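Long-range contact in YcaO (PDB 6CIB), which binds ADP and magnesium, and as a YcaO-family enzyme probably uses ATP to drive thioamidation of a peptide backbone: residues L163-W171 against V232-D240. Residues are numbered along the deposited sequence; the frame is centred on the assembly and turned at random.
Sequences LEVVERDSW and VMGFGASPD
Helix 154-177 and strand 233-238 come closest where Glu167 faces Ala237, their segment axes 7.4 Å apart and their directions at 125°. This is helix-on-sheet packing inside the YcaO domain. Strand 233-238 is an outer strand of a three-stranded antiparallel sheet, next to strand 217-224. No direct hydrogen bond joins the two segments.

Trp171 and Phe235 form a face-to-face stack. The indole five-membered ring and the phenyl ring have centroids 4.0 Å apart and planes tilted by 27°. Phe235 CE2 lies over the centre of the indole. Trp171 CG is anti to the backbone N (chi1 -177°), which carries the indole out over the phenyl ring. Selenomethionine Met233 sets its methyl CE 3.4 Å from Trp171 CZ2. Its SE makes a Met-aromatic contact, 5.2 Å from the centroid of the five-membered ring and oblique to it. Trp171 NE1 hydrogen-bonds to Glu175 OE2, farther along the same helix. Replacing Trp171 with an alanine would probably leave one face of Phe235 and the methyl of Met233 without their packing partner.

Ala237 is the small residue at the close approach. Its CB sits 3.7 Å from Glu167 CB and also touches the carbonyl O of Leu163. Leu163 CD1 comes nearest to the carbonyl O of Ala237, and CD2 meets Pro239 CD at 3.9 Å.

Glu167 lays its carboxylate against Phe235 CB. Arg168 NE makes a weak hydrogen bond to Glu167 OE2 within a salt bridge. Arg168 NH2 has a long, charge-only contact with Glu164 OE2. Glu164 is a known magnesium ligand of this protein but does not hold the ion in this model. ADP lies about 6 Å from the Glu167 side chain. One water links the segments: it donates to Glu167 OE1 at 2.7 Å and accepts from Ala237 N at 3.2 Å.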
loop_
_atom_site.group_PDB
_atom_site.type_symbol
_atom_site.label_atom_id
_atom_site.label_comp_id
_atom_site.label_asym_id
_atom_site.label_seq_id
_atom_site.Cartn_x
_atom_site.Cartn_y
_atom_site.Cartn_z
ATOM N N LEU A 163 1.426 -6.007 -4.148
ATOM C CA LEU A 163 1.369 -6.337 -2.728
ATOM C C LEU A 163 0.393 -5.448 -1.961
ATOM O O LEU A 163 -0.367 -5.949 -1.133
ATOM C CB LEU A 163 2.773 -6.337 -2.092
ATOM C CG LEU A 163 3.698 -7.511 -2.512
ATOM C CD1 LEU A 163 5.088 -7.361 -1.912
ATOM C CD2 LEU A 163 3.114 -8.880 -2.169
ATOM N N GLU A 164 0.397 -4.143 -2.255
ATOM C CA GLU A 164 -0.569 -3.212 -1.665
ATOM C C GLU A 164 -2.025 -3.602 -1.967
ATOM O O GLU A 164 -2.879 -3.573 -1.073
ATOM C CB GLU A 164 -0.280 -1.786 -2.126
ATOM C CG GLU A 164 -1.174 -0.728 -1.512
ATOM C CD GLU A 164 -0.673 0.661 -1.832
ATOM O OE1 GLU A 164 -1.173 1.261 -2.803
ATOM O OE2 GLU A 164 0.255 1.125 -1.137
ATOM N N VAL A 165 -2.297 -3.963 -3.218
ATOM C CA VAL A 165 -3.639 -4.410 -3.635
ATOM C C VAL A 165 -4.075 -5.678 -2.868
ATOM O O VAL A 165 -5.222 -5.766 -2.413
ATOM C CB VAL A 165 -3.757 -4.592 -5.180
ATOM C CG1 VAL A 165 -5.105 -5.206 -5.562
ATOM C CG2 VAL A 165 -3.599 -3.256 -5.909
ATOM N N VAL A 166 -3.160 -6.637 -2.707
ATOM C CA VAL A 166 -3.425 -7.860 -1.925
ATOM C C VAL A 166 -3.702 -7.502 -0.462
ATOM O O VAL A 166 -4.652 -8.010 0.139
ATOM C CB VAL A 166 -2.272 -8.885 -2.047
ATOM C CG1 VAL A 166 -2.505 -10.107 -1.157
ATOM C CG2 VAL A 166 -2.119 -9.319 -3.496
ATOM N N GLU A 167 -2.885 -6.601 0.080
ATOM C CA GLU A 167 -3.013 -6.115 1.450
ATOM C C GLU A 167 -4.408 -5.541 1.733
ATOM O O GLU A 167 -5.058 -5.918 2.720
ATOM C CB GLU A 167 -1.917 -5.077 1.705
ATOM C CG GLU A 167 -1.975 -4.371 3.040
ATOM C CD GLU A 167 -1.121 -3.119 3.053
ATOM O OE1 GLU A 167 0.119 -3.236 2.946
ATOM O OE2 GLU A 167 -1.689 -2.019 3.177
ATOM N N ARG A 168 -4.869 -4.654 0.857
ATOM C CA ARG A 168 -6.185 -4.029 1.025
ATOM C C ARG A 168 -7.336 -4.989 0.721
ATOM O O ARG A 168 -8.422 -4.835 1.272
ATOM C CB ARG A 168 -6.304 -2.739 0.205
ATOM C CG ARG A 168 -5.132 -1.790 0.394
ATOM C CD ARG A 168 -5.355 -0.760 1.472
ATOM N NE ARG A 168 -4.108 -0.095 1.860
ATOM C CZ ARG A 168 -3.502 0.881 1.181
ATOM N NH1 ARG A 168 -3.982 1.329 0.017
ATOM N NH2 ARG A 168 -2.378 1.398 1.663
ATOM N N ASP A 169 -7.090 -5.978 -0.143
ATOM C CA ASP A 169 -8.059 -7.059 -0.387
ATOM C C ASP A 169 -8.309 -7.864 0.893
ATOM O O ASP A 169 -9.474 -8.095 1.255
ATOM C CB ASP A 169 -7.619 -7.971 -1.547
ATOM C CG ASP A 169 -8.637 -9.075 -1.847
ATOM O OD1 ASP A 169 -9.658 -8.814 -2.520
ATOM O OD2 ASP A 169 -8.404 -10.214 -1.402
ATOM N N SER A 170 -7.225 -8.269 1.567
ATOM C CA SER A 170 -7.293 -8.965 2.862
ATOM C C SER A 170 -8.006 -8.140 3.930
ATOM O O SER A 170 -8.910 -8.641 4.596
ATOM C CB SER A 170 -5.898 -9.339 3.366
ATOM O OG SER A 170 -5.366 -10.437 2.657
ATOM N N TRP A 171 -7.588 -6.881 4.082
ATOM C CA TRP A 171 -8.200 -5.958 5.031
ATOM C C TRP A 171 -9.694 -5.750 4.728
ATOM O O TRP A 171 -10.514 -5.771 5.648
ATOM C CB TRP A 171 -7.406 -4.641 5.073
ATOM C CG TRP A 171 -7.885 -3.612 6.054
ATOM C CD1 TRP A 171 -8.674 -3.815 7.154
ATOM C CD2 TRP A 171 -7.567 -2.212 6.045
ATOM N NE1 TRP A 171 -8.893 -2.630 7.810
ATOM C CE2 TRP A 171 -8.230 -1.627 7.154
ATOM C CE3 TRP A 171 -6.803 -1.391 5.199
ATOM C CZ2 TRP A 171 -8.147 -0.255 7.446
ATOM C CZ3 TRP A 171 -6.723 -0.024 5.484
ATOM C CH2 TRP A 171 -7.387 0.526 6.608
ATOM N N VAL A 232 -4.366 3.401 16.205
ATOM C CA VAL A 232 -4.191 3.372 14.765
ATOM C C VAL A 232 -4.009 1.924 14.317
ATOM O O VAL A 232 -3.865 1.009 15.147
ATOM C CB VAL A 232 -2.991 4.251 14.297
ATOM C CG1 VAL A 232 -3.237 5.738 14.572
ATOM C CG2 VAL A 232 -1.668 3.789 14.914
HETATM N N MSE A 233 -4.016 1.721 13.006
HETATM C CA MSE A 233 -3.789 0.398 12.430
HETATM C C MSE A 233 -2.715 0.504 11.391
HETATM O O MSE A 233 -2.598 1.520 10.713
HETATM C CB MSE A 233 -5.063 -0.128 11.776
HETATM C CG MSE A 233 -6.225 -0.300 12.747
HETATM SE SE MSE A 233 -7.727 -1.104 11.747
HETATM C CE MSE A 233 -8.266 0.524 10.798
ATOM N N GLY A 234 -1.908 -0.546 11.274
ATOM C CA GLY A 234 -0.903 -0.664 10.216
ATOM C C GLY A 234 -1.014 -2.015 9.533
ATOM O O GLY A 234 -1.416 -2.997 10.166
ATOM N N PHE A 235 -0.675 -2.062 8.243
ATOM C CA PHE A 235 -0.727 -3.304 7.465
ATOM C C PHE A 235 0.507 -3.495 6.597
ATOM O O PHE A 235 1.129 -2.526 6.158
ATOM C CB PHE A 235 -1.984 -3.359 6.582
ATOM C CG PHE A 235 -3.262 -3.227 7.349
ATOM C CD1 PHE A 235 -3.885 -4.352 7.886
ATOM C CD2 PHE A 235 -3.838 -1.967 7.560
ATOM C CE1 PHE A 235 -5.059 -4.226 8.626
ATOM C CE2 PHE A 235 -5.008 -1.840 8.302
ATOM C CZ PHE A 235 -5.619 -2.969 8.829
ATOM N N GLY A 236 0.846 -4.757 6.359
ATOM C CA GLY A 236 1.910 -5.122 5.431
ATOM C C GLY A 236 1.583 -6.404 4.695
ATOM O O GLY A 236 0.915 -7.290 5.239
ATOM N N ALA A 237 2.038 -6.489 3.450
ATOM C CA ALA A 237 1.918 -7.710 2.661
ATOM C C ALA A 237 3.247 -8.019 1.995
ATOM O O ALA A 237 3.894 -7.118 1.433
ATOM C CB ALA A 237 0.808 -7.593 1.626
ATOM N N SER A 238 3.645 -9.291 2.077
ATOM C CA SER A 238 4.871 -9.795 1.457
ATOM C C SER A 238 4.849 -11.321 1.348
ATOM O O SER A 238 4.212 -11.979 2.179
ATOM C CB SER A 238 6.079 -9.387 2.285
ATOM O OG SER A 238 7.277 -9.837 1.681
ATOM N N PRO A 239 5.540 -11.886 0.333
ATOM C CA PRO A 239 5.873 -13.321 0.345
ATOM C C PRO A 239 6.742 -13.713 1.547
ATOM O O PRO A 239 6.741 -14.870 1.957
ATOM C CB PRO A 239 6.650 -13.521 -0.966
ATOM C CG PRO A 239 7.098 -12.153 -1.366
ATOM C CD PRO A 239 5.969 -11.259 -0.933
ATOM N N ASP A 240 7.471 -12.742 2.096
ATOM C CA ASP A 240 8.236 -12.928 3.306
ATOM C C ASP A 240 7.404 -12.429 4.497
ATOM O O ASP A 240 7.214 -11.222 4.648
ATOM C CB ASP A 240 9.575 -12.180 3.184
ATOM C CG ASP A 240 10.436 -12.270 4.440
ATOM O OD1 ASP A 240 10.008 -12.843 5.469
ATOM O OD2 ASP A 240 11.570 -11.748 4.388
HETATM O O HOH W 1 2.177 -4.056 1.377
#